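Local coordinates for glyceraldehyde-3-phosphate dehydrogenase (Sulfolobus solfataricus, PDB 1B7G), which catalyses the phosphorylating oxidation of D-glyceraldehyde 3-phosphate in glycolysis, using NADP or NAD as cofactor with a marked preference for NADP, at residues 11-16 and 300-305; 216-220 and 258-262; 275-281 and 294-299. The protein carries 1 engineered substitution. One frame throughout, in Å; residues are numbered along the deposited sequence.

Contact 1: 11-16 and 300-305. With SO4 (sulfate ion), chain G.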
ATOM      1  N   THR A  11      -1.340  -0.373  14.498  1.00 24.10           N
ATOM      2  CA  THR A  11      -1.616   0.450  13.307  1.00 25.32           C
ATOM      3  C   THR A  11      -1.448   1.935  13.575  1.00 21.29           C
ATOM      4  O   THR A  11      -0.839   2.630  12.791  1.00 27.19           O
ATOM      5  CB  THR A  11      -3.118   0.258  12.919  1.00 37.56           C
ATOM      6  OG1 THR A  11      -3.210  -1.122  12.560  1.00 28.75           O
ATOM      7  CG2 THR A  11      -3.504   1.110  11.716  1.00 32.56           C
ATOM      8  N   ILE A  12      -2.113   2.429  14.632  1.00 24.65           N
ATOM      9  CA  ILE A  12      -2.048   3.858  14.963  1.00 27.26           C
ATOM     10  C   ILE A  12      -0.684   4.235  15.596  1.00 24.76           C
ATOM     11  O   ILE A  12      -0.091   5.220  15.210  1.00 26.08           O
ATOM     12  CB  ILE A  12      -3.160   4.263  15.922  1.00 32.05           C
ATOM     13  CG1 ILE A  12      -4.555   3.790  15.475  1.00 25.80           C
ATOM     14  CG2 ILE A  12      -3.173   5.778  16.171  1.00 17.71           C
ATOM     15  CD1 ILE A  12      -4.896   4.119  14.038  1.00 38.77           C
ATOM     16  N   GLY A  13      -0.259   3.473  16.609  1.00 22.61           N
ATOM     17  CA  GLY A  13       0.984   3.752  17.314  1.00 26.64           C
ATOM     18  C   GLY A  13       2.196   3.843  16.402  1.00 28.44           C
ATOM     19  O   GLY A  13       2.954   4.793  16.460  1.00 26.50           O
ATOM     20  N   LYS A  14       2.402   2.860  15.500  1.00 26.99           N
ATOM     21  CA  LYS A  14       3.543   2.959  14.580  1.00 30.57           C
ATOM     22  C   LYS A  14       3.491   4.277  13.825  1.00 31.29           C
ATOM     23  O   LYS A  14       4.532   4.906  13.560  1.00 28.38           O
ATOM     24  CB  LYS A  14       3.654   1.733  13.699  1.00 37.27           C
ATOM     25  CG  LYS A  14       2.711   1.612  12.495  1.00 28.66           C
ATOM     26  CD  LYS A  14       2.856   0.188  11.929  1.00 30.62           C
ATOM     27  CE  LYS A  14       1.713  -0.194  11.018  1.00 25.22           C
ATOM     28  NZ  LYS A  14       1.975  -1.502  10.341  1.00 23.33           N
ATOM     29  N   ARG A  15       2.321   4.737  13.380  1.00 29.43           N
ATOM     30  CA  ARG A  15       2.213   5.988  12.656  1.00 23.48           C
ATOM     31  C   ARG A  15       2.300   7.187  13.623  1.00 22.57           C
ATOM     32  O   ARG A  15       2.840   8.221  13.203  1.00 22.48           O
ATOM     33  CB  ARG A  15       0.907   6.073  11.859  1.00 24.92           C
ATOM     34  CG  ARG A  15       0.734   4.937  10.866  1.00 26.03           C
ATOM     35  CD  ARG A  15      -0.774   4.783  10.516  1.00 29.36           C
ATOM     36  NE  ARG A  15      -0.776   4.257   9.104  1.00 24.46           N
ATOM     37  CZ  ARG A  15      -0.778   2.951   8.855  1.00 22.48           C
ATOM     38  NH1 ARG A  15      -0.781   2.090   9.870  1.00 28.72           N
ATOM     39  NH2 ARG A  15      -0.824   2.497   7.617  1.00 22.12           N
ATOM     40  N   VAL A  16       1.860   7.063  14.851  1.00 24.18           N
ATOM     41  CA  VAL A  16       2.034   8.251  15.750  1.00 25.37           C
ATOM     42  C   VAL A  16       3.518   8.381  16.100  1.00 29.78           C
ATOM     43  O   VAL A  16       4.047   9.502  16.158  1.00 30.91           O
ATOM     44  CB  VAL A  16       1.111   8.251  16.939  1.00 30.17           C
ATOM     45  CG1 VAL A  16       1.521   9.378  17.895  1.00 18.74           C
ATOM     46  CG2 VAL A  16      -0.371   8.536  16.469  1.00 23.66           C
ATOM     47  N   GLN A 300      -9.061   4.905   7.820  1.00 21.71           N
ATOM     48  CA  GLN A 300      -9.042   4.696   9.253  1.00 26.58           C
ATOM     49  C   GLN A 300      -7.646   4.448   9.811  1.00 27.08           C
ATOM     50  O   GLN A 300      -7.461   4.657  11.007  1.00 21.66           O
ATOM     51  CB  GLN A 300      -9.941   3.573   9.780  1.00 26.31           C
ATOM     52  CG  GLN A 300      -9.516   2.174   9.335  1.00 20.31           C
ATOM     53  CD  GLN A 300      -9.613   1.957   7.857  1.00 24.19           C
ATOM     54  OE1 GLN A 300     -10.394   2.586   7.110  1.00 21.78           O
ATOM     55  NE2 GLN A 300      -8.797   1.045   7.320  1.00 26.56           N
ATOM     56  N   GLU A 301      -6.720   3.981   8.977  1.00 25.41           N
ATOM     57  CA  GLU A 301      -5.388   3.752   9.573  1.00 30.93           C
ATOM     58  C   GLU A 301      -4.665   5.056   9.936  1.00 24.24           C
ATOM     59  O   GLU A 301      -3.761   5.009  10.779  1.00 25.02           O
ATOM     60  CB  GLU A 301      -4.541   2.954   8.581  1.00 22.86           C
ATOM     61  CG  GLU A 301      -5.121   1.526   8.353  1.00 25.17           C
ATOM     62  CD  GLU A 301      -4.255   0.860   7.251  1.00 24.85           C
ATOM     63  OE1 GLU A 301      -4.297   1.334   6.101  1.00 27.95           O
ATOM     64  OE2 GLU A 301      -3.526  -0.073   7.580  1.00 28.84           O
ATOM     65  N   SER A 302      -5.011   6.144   9.297  1.00 27.60           N
ATOM     66  CA  SER A 302      -4.265   7.386   9.487  1.00 27.16           C
ATOM     67  C   SER A 302      -5.004   8.642   9.874  1.00 29.74           C
ATOM     68  O   SER A 302      -4.296   9.622  10.208  1.00 22.17           O
ATOM     69  CB  SER A 302      -3.535   7.660   8.163  1.00 26.16           C
ATOM     70  OG  SER A 302      -4.376   8.006   7.107  1.00 27.38           O
ATOM     71  N   ILE A 303      -6.310   8.760   9.737  1.00 21.47           N
ATOM     72  CA  ILE A 303      -6.986  10.013  10.018  1.00 22.66           C
ATOM     73  C   ILE A 303      -6.680  10.620  11.375  1.00 19.55           C
ATOM     74  O   ILE A 303      -6.463  11.847  11.420  1.00 25.17           O
ATOM     75  CB  ILE A 303      -8.521   9.919   9.805  1.00 18.15           C
ATOM     76  CG1 ILE A 303      -9.135  11.297  10.118  1.00 20.27           C
ATOM     77  CG2 ILE A 303      -9.094   8.779  10.667  1.00 17.74           C
ATOM     78  CD1 ILE A 303     -10.570  11.458   9.567  1.00 24.87           C
ATOM     79  N   VAL A 304      -6.480   9.833  12.427  1.00 21.99           N
ATOM     80  CA  VAL A 304      -6.236  10.419  13.737  1.00 26.59           C
ATOM     81  C   VAL A 304      -4.771  10.756  14.010  1.00 28.27           C
ATOM     82  O   VAL A 304      -4.492  11.335  15.078  1.00 21.82           O
ATOM     83  CB  VAL A 304      -6.814   9.645  14.919  1.00 26.28           C
ATOM     84  CG1 VAL A 304      -8.337   9.540  14.813  1.00 28.98           C
ATOM     85  CG2 VAL A 304      -6.211   8.271  15.143  1.00 23.90           C
ATOM     86  N   VAL A 305      -3.856  10.396  13.151  1.00 23.38           N
ATOM     87  CA  VAL A 305      -2.435  10.709  13.377  1.00 25.29           C
ATOM     88  C   VAL A 305      -2.158  12.172  13.597  1.00 22.46           C
ATOM     89  O   VAL A 305      -1.671  12.496  14.700  1.00 28.52           O
ATOM     90  CB  VAL A 305      -1.593  10.064  12.256  1.00 26.24           C
ATOM     91  CG1 VAL A 305      -0.112  10.415  12.341  1.00 25.50           C
ATOM     92  CG2 VAL A 305      -1.774   8.540  12.417  1.00 19.09           C
TER
HETATM   93  S   SO4 G 610      -3.464  -3.383  15.701  1.00 80.19           S
HETATM   94  O1  SO4 G 610      -2.224  -3.915  15.048  1.00 83.14           O
HETATM   95  O2  SO4 G 610      -3.601  -1.922  15.390  1.00 80.95           O
HETATM   96  O3  SO4 G 610      -3.359  -3.578  17.187  1.00 81.86           O
HETATM   97  O4  SO4 G 610      -4.670  -4.122  15.193  1.00 84.53           O
HETATM   98  O   HOH W   1      -1.506  -0.587   9.440  1.00 37.33           O

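Contact 2: 216-220 and 258-262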
ATOM      1  N   THR A 216     -11.513  -3.840   3.308  1.00 23.57           N
ATOM      2  CA  THR A 216     -10.464  -3.581   4.288  1.00 24.48           C
ATOM      3  C   THR A 216      -9.875  -2.163   4.191  1.00 21.01           C
ATOM      4  O   THR A 216      -9.185  -1.748   5.119  1.00 23.03           O
ATOM      5  CB  THR A 216      -9.230  -4.542   4.119  1.00 21.92           C
ATOM      6  OG1 THR A 216      -8.759  -4.385   2.778  1.00 24.71           O
ATOM      7  CG2 THR A 216      -9.646  -6.001   4.293  1.00 18.62           C
ATOM      8  N   LEU A 217     -10.165  -1.454   3.132  1.00 20.82           N
ATOM      9  CA  LEU A 217      -9.427  -0.235   2.840  1.00 25.94           C
ATOM     10  C   LEU A 217      -9.842   1.007   3.593  1.00 28.36           C
ATOM     11  O   LEU A 217      -8.985   1.716   4.116  1.00 27.33           O
ATOM     12  CB  LEU A 217      -9.480  -0.002   1.328  1.00 26.14           C
ATOM     13  CG  LEU A 217      -9.018  -1.211   0.479  1.00 30.81           C
ATOM     14  CD1 LEU A 217      -8.918  -0.829  -0.992  1.00 17.96           C
ATOM     15  CD2 LEU A 217      -7.655  -1.707   0.982  1.00 30.49           C
ATOM     16  N   MET A 218     -11.115   1.363   3.567  1.00 22.27           N
ATOM     17  CA  MET A 218     -11.597   2.645   4.085  1.00 20.99           C
ATOM     18  C   MET A 218     -13.071   2.502   4.484  1.00 25.01           C
ATOM     19  O   MET A 218     -13.771   1.690   3.851  1.00 23.98           O
ATOM     20  CB  MET A 218     -11.597   3.653   2.922  1.00 25.84           C
ATOM     21  CG  MET A 218     -10.248   4.279   2.590  1.00 22.17           C
ATOM     22  SD  MET A 218     -10.312   5.435   1.242  1.00 20.68           S
ATOM     23  CE  MET A 218      -8.539   5.543   0.842  1.00 21.55           C
ATOM     24  N   HIS A 219     -13.481   3.379   5.369  1.00 21.08           N
ATOM     25  CA  HIS A 219     -14.870   3.558   5.710  1.00 21.82           C
ATOM     26  C   HIS A 219     -15.474   4.560   4.733  1.00 23.57           C
ATOM     27  O   HIS A 219     -14.721   5.331   4.127  1.00 19.58           O
ATOM     28  CB  HIS A 219     -14.997   4.207   7.093  1.00 20.08           C
ATOM     29  CG  HIS A 219     -14.358   3.486   8.221  1.00 22.82           C
ATOM     30  ND1 HIS A 219     -14.632   2.190   8.553  1.00 24.00           N
ATOM     31  CD2 HIS A 219     -13.438   3.902   9.137  1.00 25.18           C
ATOM     32  CE1 HIS A 219     -13.971   1.825   9.620  1.00 22.15           C
ATOM     33  NE2 HIS A 219     -13.228   2.884  10.008  1.00 24.37           N
ATOM     34  N   MET A 220     -16.811   4.641   4.727  1.00 17.88           N
ATOM     35  CA  MET A 220     -17.517   5.660   4.021  1.00 21.22           C
ATOM     36  C   MET A 220     -18.671   6.205   4.858  1.00 22.73           C
ATOM     37  O   MET A 220     -19.348   5.503   5.614  1.00 21.98           O
ATOM     38  CB  MET A 220     -18.058   5.329   2.613  1.00 23.64           C
ATOM     39  CG  MET A 220     -16.998   5.502   1.521  1.00 23.15           C
ATOM     40  SD  MET A 220     -17.616   5.309  -0.137  1.00 21.17           S
ATOM     41  CE  MET A 220     -18.417   6.932  -0.353  1.00 24.74           C
ATOM     42  N   THR A 258     -12.995   3.483  -3.244  1.00 23.37           N
ATOM     43  CA  THR A 258     -11.965   3.531  -2.185  1.00 25.07           C
ATOM     44  C   THR A 258     -10.669   2.838  -2.616  1.00 31.16           C
ATOM     45  O   THR A 258      -9.581   3.362  -2.335  1.00 26.66           O
ATOM     46  CB  THR A 258     -12.463   3.022  -0.848  1.00 25.99           C
ATOM     47  OG1 THR A 258     -12.858   1.643  -0.920  1.00 24.53           O
ATOM     48  CG2 THR A 258     -13.653   3.876  -0.376  1.00 20.87           C
ATOM     49  N   ALA A 259     -10.740   1.722  -3.369  1.00 23.13           N
ATOM     50  CA  ALA A 259      -9.557   1.041  -3.879  1.00 26.06           C
ATOM     51  C   ALA A 259      -8.755   1.912  -4.848  1.00 22.03           C
ATOM     52  O   ALA A 259      -7.527   1.848  -4.856  1.00 25.19           O
ATOM     53  CB  ALA A 259      -9.942  -0.313  -4.541  1.00 20.61           C
ATOM     54  N   GLU A 260      -9.385   2.723  -5.686  1.00 18.46           N
ATOM     55  CA  GLU A 260      -8.701   3.641  -6.575  1.00 24.66           C
ATOM     56  C   GLU A 260      -8.062   4.792  -5.813  1.00 27.28           C
ATOM     57  O   GLU A 260      -7.006   5.291  -6.233  1.00 25.79           O
ATOM     58  CB  GLU A 260      -9.692   4.205  -7.637  1.00 19.04           C
ATOM     59  CG  GLU A 260     -10.043   3.042  -8.603  1.00 33.61           C
ATOM     60  CD  GLU A 260     -11.252   3.349  -9.455  1.00 30.87           C
ATOM     61  OE1 GLU A 260     -12.061   4.253  -9.085  1.00 27.71           O
ATOM     62  OE2 GLU A 260     -11.417   2.693 -10.508  1.00 36.44           O
ATOM     63  N   LEU A 261      -8.663   5.172  -4.681  1.00 25.36           N
ATOM     64  CA  LEU A 261      -8.071   6.212  -3.829  1.00 26.24           C
ATOM     65  C   LEU A 261      -6.831   5.639  -3.158  1.00 27.75           C
ATOM     66  O   LEU A 261      -5.827   6.353  -3.122  1.00 26.97           O
ATOM     67  CB  LEU A 261      -9.088   6.760  -2.817  1.00 21.62           C
ATOM     68  CG  LEU A 261     -10.228   7.581  -3.467  1.00 21.07           C
ATOM     69  CD1 LEU A 261     -11.322   7.909  -2.482  1.00 28.17           C
ATOM     70  CD2 LEU A 261      -9.692   8.847  -4.119  1.00 29.23           C
ATOM     71  N   VAL A 262      -6.862   4.370  -2.718  1.00 22.99           N
ATOM     72  CA  VAL A 262      -5.641   3.754  -2.139  1.00 26.02           C
ATOM     73  C   VAL A 262      -4.552   3.779  -3.214  1.00 26.56           C
ATOM     74  O   VAL A 262      -3.408   4.120  -2.984  1.00 28.20           O
ATOM     75  CB  VAL A 262      -5.845   2.329  -1.652  1.00 23.81           C
ATOM     76  CG1 VAL A 262      -4.540   1.595  -1.228  1.00 21.73           C
ATOM     77  CG2 VAL A 262      -6.781   2.301  -0.445  1.00 26.70           C
TER
HETATM   78  O   HOH W   2     -13.160   0.493   1.438  1.00 20.48           O

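Contact 3: 275-281 and 294-299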
ATOM      1  N   ILE A 275      -3.870   8.208   3.755  1.00 26.43           N
ATOM      2  CA  ILE A 275      -4.612   9.402   3.341  1.00 22.53           C
ATOM      3  C   ILE A 275      -5.364   9.872   4.591  1.00 27.31           C
ATOM      4  O   ILE A 275      -6.516   9.483   4.842  1.00 23.80           O
ATOM      5  CB  ILE A 275      -5.591   9.206   2.210  1.00 24.39           C
ATOM      6  CG1 ILE A 275      -4.941   8.691   0.911  1.00 21.90           C
ATOM      7  CG2 ILE A 275      -6.426  10.456   1.902  1.00 17.64           C
ATOM      8  CD1 ILE A 275      -5.966   8.321  -0.152  1.00 23.32           C
ATOM      9  N   PRO A 276      -4.725  10.739   5.381  1.00 24.71           N
ATOM     10  CA  PRO A 276      -5.280  11.169   6.638  1.00 23.14           C
ATOM     11  C   PRO A 276      -6.429  12.165   6.520  1.00 19.03           C
ATOM     12  O   PRO A 276      -7.048  12.522   7.535  1.00 22.91           O
ATOM     13  CB  PRO A 276      -4.118  11.800   7.390  1.00 30.85           C
ATOM     14  CG  PRO A 276      -2.899  11.629   6.537  1.00 33.38           C
ATOM     15  CD  PRO A 276      -3.323  11.217   5.169  1.00 27.87           C
ATOM     16  N   GLU A 277      -6.639  12.750   5.367  1.00 18.80           N
ATOM     17  CA  GLU A 277      -7.671  13.722   5.123  1.00 18.68           C
ATOM     18  C   GLU A 277      -9.060  13.095   4.890  1.00 27.49           C
ATOM     19  O   GLU A 277      -9.126  11.997   4.323  1.00 23.85           O
ATOM     20  CB  GLU A 277      -7.331  14.537   3.873  1.00 20.45           C
ATOM     21  CG  GLU A 277      -5.961  15.267   3.984  1.00 24.38           C
ATOM     22  CD  GLU A 277      -4.782  14.422   3.549  1.00 34.00           C
ATOM     23  OE1 GLU A 277      -4.979  13.245   3.151  1.00 26.86           O
ATOM     24  OE2 GLU A 277      -3.629  14.927   3.608  1.00 25.94           O
ATOM     25  N   VAL A 278     -10.108  13.830   5.204  1.00 23.50           N
ATOM     26  CA  VAL A 278     -11.488  13.365   4.885  1.00 23.13           C
ATOM     27  C   VAL A 278     -11.651  13.498   3.391  1.00 22.94           C
ATOM     28  O   VAL A 278     -11.295  14.571   2.866  1.00 20.61           O
ATOM     29  CB  VAL A 278     -12.551  14.202   5.636  1.00 25.33           C
ATOM     30  CG1 VAL A 278     -13.987  13.861   5.208  1.00 19.71           C
ATOM     31  CG2 VAL A 278     -12.437  13.935   7.137  1.00 20.94           C
ATOM     32  N   MET A 279     -12.072  12.444   2.670  1.00 19.65           N
ATOM     33  CA  MET A 279     -12.147  12.453   1.223  1.00 21.44           C
ATOM     34  C   MET A 279     -13.583  12.676   0.724  1.00 25.18           C
ATOM     35  O   MET A 279     -14.370  11.716   0.683  1.00 21.27           O
ATOM     36  CB  MET A 279     -11.617  11.136   0.630  1.00 19.79           C
ATOM     37  CG  MET A 279     -10.113  10.941   0.731  1.00 22.69           C
ATOM     38  SD  MET A 279      -9.622   9.203   0.755  1.00 21.73           S
ATOM     39  CE  MET A 279      -9.743   8.789   2.446  1.00 14.67           C
ATOM     40  N   ILE A 280     -13.965  13.927   0.478  1.00 25.48           N
ATOM     41  CA  ILE A 280     -15.342  14.225   0.088  1.00 24.93           C
ATOM     42  C   ILE A 280     -15.507  14.111  -1.422  1.00 28.39           C
ATOM     43  O   ILE A 280     -14.742  14.695  -2.190  1.00 23.61           O
ATOM     44  CB  ILE A 280     -15.784  15.628   0.535  1.00 27.17           C
ATOM     45  CG1 ILE A 280     -15.777  15.717   2.064  1.00 25.27           C
ATOM     46  CG2 ILE A 280     -17.175  15.963  -0.035  1.00 20.72           C
ATOM     47  CD1 ILE A 280     -16.073  17.074   2.636  1.00 27.91           C
ATOM     48  N   PHE A 281     -16.499  13.321  -1.832  1.00 26.61           N
ATOM     49  CA  PHE A 281     -16.814  13.181  -3.257  1.00 25.54           C
ATOM     50  C   PHE A 281     -17.531  14.424  -3.742  1.00 25.73           C
ATOM     51  O   PHE A 281     -18.652  14.715  -3.309  1.00 27.84           O
ATOM     52  CB  PHE A 281     -17.670  11.903  -3.481  1.00 19.26           C
ATOM     53  CG  PHE A 281     -16.786  10.684  -3.266  1.00 21.65           C
ATOM     54  CD1 PHE A 281     -16.578  10.173  -2.000  1.00 18.33           C
ATOM     55  CD2 PHE A 281     -16.136  10.122  -4.359  1.00 24.84           C
ATOM     56  CE1 PHE A 281     -15.775   9.074  -1.827  1.00 26.09           C
ATOM     57  CE2 PHE A 281     -15.302   9.020  -4.184  1.00 27.02           C
ATOM     58  CZ  PHE A 281     -15.123   8.521  -2.917  1.00 18.84           C
ATOM     59  N   LEU A 294     -23.985  14.900   1.316  1.00 24.12           N
ATOM     60  CA  LEU A 294     -22.721  14.547   0.662  1.00 24.85           C
ATOM     61  C   LEU A 294     -22.212  13.196   1.177  1.00 21.38           C
ATOM     62  O   LEU A 294     -22.658  12.636   2.199  1.00 26.11           O
ATOM     63  CB  LEU A 294     -21.665  15.648   0.799  1.00 25.98           C
ATOM     64  CG  LEU A 294     -21.302  16.051   2.236  1.00 27.03           C
ATOM     65  CD1 LEU A 294     -20.201  15.178   2.787  1.00 33.25           C
ATOM     66  CD2 LEU A 294     -20.904  17.535   2.275  1.00 27.35           C
ATOM     67  N   MET A 295     -21.201  12.635   0.521  1.00 21.54           N
ATOM     68  CA  MET A 295     -20.616  11.383   1.029  1.00 19.38           C
ATOM     69  C   MET A 295     -19.097  11.511   0.996  1.00 16.98           C
ATOM     70  O   MET A 295     -18.540  12.281   0.180  1.00 20.09           O
ATOM     71  CB  MET A 295     -21.069  10.189   0.122  1.00 19.97           C
ATOM     72  CG  MET A 295     -20.565  10.438  -1.297  1.00 19.67           C
ATOM     73  SD  MET A 295     -20.754   9.034  -2.353  1.00 27.92           S
ATOM     74  CE  MET A 295     -22.472   8.933  -2.671  1.00 30.10           C
ATOM     75  N   TYR A 296     -18.435  10.766   1.863  1.00 19.15           N
ATOM     76  CA  TYR A 296     -16.970  10.852   1.907  1.00 21.90           C
ATOM     77  C   TYR A 296     -16.373   9.538   2.352  1.00 22.90           C
ATOM     78  O   TYR A 296     -17.031   8.697   3.013  1.00 21.76           O
ATOM     79  CB  TYR A 296     -16.549  12.073   2.771  1.00 21.90           C
ATOM     80  CG  TYR A 296     -17.077  12.137   4.180  1.00 18.92           C
ATOM     81  CD1 TYR A 296     -16.513  11.354   5.198  1.00 15.85           C
ATOM     82  CD2 TYR A 296     -18.098  12.985   4.535  1.00 21.12           C
ATOM     83  CE1 TYR A 296     -16.998  11.431   6.487  1.00 20.31           C
ATOM     84  CE2 TYR A 296     -18.570  13.086   5.830  1.00 23.81           C
ATOM     85  CZ  TYR A 296     -18.036  12.284   6.802  1.00 25.98           C
ATOM     86  OH  TYR A 296     -18.535  12.334   8.077  1.00 25.57           O
ATOM     87  N   ALA A 297     -15.084   9.367   1.992  1.00 19.08           N
ATOM     88  CA  ALA A 297     -14.327   8.222   2.472  1.00 20.45           C
ATOM     89  C   ALA A 297     -13.447   8.592   3.654  1.00 24.57           C
ATOM     90  O   ALA A 297     -13.011   9.759   3.781  1.00 27.43           O
ATOM     91  CB  ALA A 297     -13.454   7.609   1.359  1.00 16.00           C
ATOM     92  N   VAL A 298     -13.134   7.643   4.523  1.00 18.69           N
ATOM     93  CA  VAL A 298     -12.260   7.878   5.668  1.00 20.31           C
ATOM     94  C   VAL A 298     -11.177   6.783   5.714  1.00 28.45           C
ATOM     95  O   VAL A 298     -11.511   5.605   5.748  1.00 20.07           O
ATOM     96  CB  VAL A 298     -13.023   7.848   6.993  1.00 24.83           C
ATOM     97  CG1 VAL A 298     -12.120   8.055   8.194  1.00 25.98           C
ATOM     98  CG2 VAL A 298     -14.168   8.902   7.023  1.00 16.76           C
ATOM     99  N   HIS A 299      -9.908   7.167   5.656  1.00 21.01           N
ATOM    100  CA  HIS A 299      -8.829   6.178   5.790  1.00 24.68           C
ATOM    101  C   HIS A 299      -8.543   5.992   7.262  1.00 26.56           C
ATOM    102  O   HIS A 299      -7.822   6.801   7.895  1.00 24.61           O
ATOM    103  CB  HIS A 299      -7.569   6.555   5.009  1.00 25.75           C
ATOM    104  CG  HIS A 299      -6.496   5.489   5.148  1.00 31.00           C
ATOM    105  ND1 HIS A 299      -5.172   5.785   5.338  1.00 30.14           N
ATOM    106  CD2 HIS A 299      -6.569   4.147   5.168  1.00 25.97           C
ATOM    107  CE1 HIS A 299      -4.470   4.682   5.470  1.00 25.14           C
ATOM    108  NE2 HIS A 299      -5.304   3.655   5.343  1.00 31.20           N
TER
HETATM  109  O   HOH W   3      -8.907   9.732   6.112  1.00 24.69           O

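Contact 1: 11-16 and 300-305
Glu-301 OE2 is held by water 1, which donates to it at 2.8 Å, and by a salt bridge to Arg-266 of the second subunit; Arg-15 NH2 is a more distant charge at 3.7 Å. This long link is one of charge alone, because the oxygen lies well out of the guanidinium plane, which is turned 43° from the carboxylate. In-plane hydrogen bonding falls to Arg-15 NH1, which reaches Thr-11 O, one helical turn earlier, at 3.0 Å and also donates a hydrogen bond to water 1, so that the water joins the two side chains. Over one guanidinium face sits Glu-301 CB, 3.7 Å above the centre of the plane. Arg-15 starts with CG beside its backbone N (chi1 -58°) and runs extended to NE, bringing CD hard against Glu-301 O at 3.0 Å, while its CB meets Val-305 CG2. Arg-15 NE forms a salt bridge with Asp-274, and Glu-301 OE1 is hydrogen-bonded to His-299.

Ile-12 feeds CD1 onto Glu-301 O at 3.6 Å, while its CG2 meets Val-304 CG2 at 4.1 Å, the two side chains crossing at about a right angle. Thr-11 N donates to sulfate O2 at 2.9 Å, and Lys-172 binds both this sulfate and Thr-11 OG1. An anion at the first turn of a Rossmann-type helix is consistent with a place for a cofactor phosphate; Thr-11, Ile-12 and Gln-300 probably bind NAD. Helix 11-21 starts against the turn between strand 291-298 and helix 304-315, where Ile-303 points away to pack on helix 139-152.

Contact 2: 216-220 and 258-262
No ring or other planar side chain takes part where Leu-217 and Met-218 meet Thr-258, Ala-259 and Val-262, so there are no faces or edges to match; methyl groups and a thioether do the packing. Leu-217 drives CD1 into the helix surface, tighter than usual against Ala-259 CA at 3.5 Å and touching Val-262 CG2 at 3.8 Å. Met-218 sets CG beside its backbone N (chi1 -81°) and then runs straight, which lays its thioether alongside the helix: SD passes Thr-258 CB at 3.8 Å, and the terminal CE touches both Leu-261 CB and Val-262 CG2, 3.9 Å from each. The side chains of Met-218 and Thr-258 run antiparallel, side by side. Further along, Met-220 CG reaches Thr-258 CG2 at 4.2 Å.

The polar link is water 2, which donates to Met-218 O at 2.8 Å and is hydrogen-bonded to Thr-258 OG1 at 2.6 Å. The CB of His-219, a residue of the catalytic site, points away from the helix, and its ND1 is hydrogen-bonded to Arg-167 N. Leu-217 and Met-218, packed on helix 258-267, directly precede this histidine. Gln-171 of the second subunit lies on Leu-217 and Ala-259. Thus the first turn of helix 258-267 covers the entry to strand 219-227, and Leu-261 continues the same layer onto Met-279 and Phe-281 of strand 278-288.

Contact 3: 275-281 and 294-299
The beta hairpin of strands 278-288 and 291-298 begins and ends here, its two arms antiparallel within the mixed sheet of the catalytic domain. Met-279 and Ala-297 are a hydrogen-bonded pair: Met-279 N gives to Ala-297 O at 3.1 Å and Ala-297 N returns to Met-279 O at 2.8 Å. Phe-281 N adds a bond to Met-295 O at 3.0 Å, flanking the non-hydrogen-bonded pair Ile-280 and Tyr-296. Val-278 lays CG1 over the Tyr-296 ring, a CH-pi contact 3.9 Å from the centroid and 27° off the normal. The Phe-281 ring turns its edge to Met-295 O and Tyr-296 CA, and Met-295 SD approaches it obliquely, 4.9 Å from its centroid, as a Met-aromatic contact.

At the open end of the hairpin His-299 has CG anti to its backbone N (chi1 -179°), which swings the ring across to Ile-275, whose N donates to ND1 at 3.2 Å, tilted 33° from the ring plane. Ser-302 OG is also hydrogen-bonded to ND1. Replacing this histidine with an alanine would probably leave the Ile-275 amide without its side-chain acceptor and deprive Glu-301 OE1 of its hydrogen bond to NE2. Water 3 accepts from His-299 N and donates to Ile-275 O and Glu-277 O. Helix 258-267 packs on the Met-279 and Ala-297 face, helix 139-152 on that of Tyr-296, and strands 219-227 and 246-249 flank the hairpin.

From the N terminus, the chain enters contact 1 at helix 11-21 and returns to it only at 300-305, so this contact closes by far the longest loop and ties the cofactor domain to the exit of the catalytic domain. Contacts 2 and 3 both fall within that loop and follow one another without crossing: contact 2 is complete by 262, the first segment of contact 3 starts at 275, and contact 3 is a local hairpin closure. They share the mixed sheet, where His-219 O probably accepts from Val-298 N. Gln-300 links contact 1 to contact 2 through Leu-217 O, while Ser-302 and Ile-303 pack against Pro-276 of contact 3.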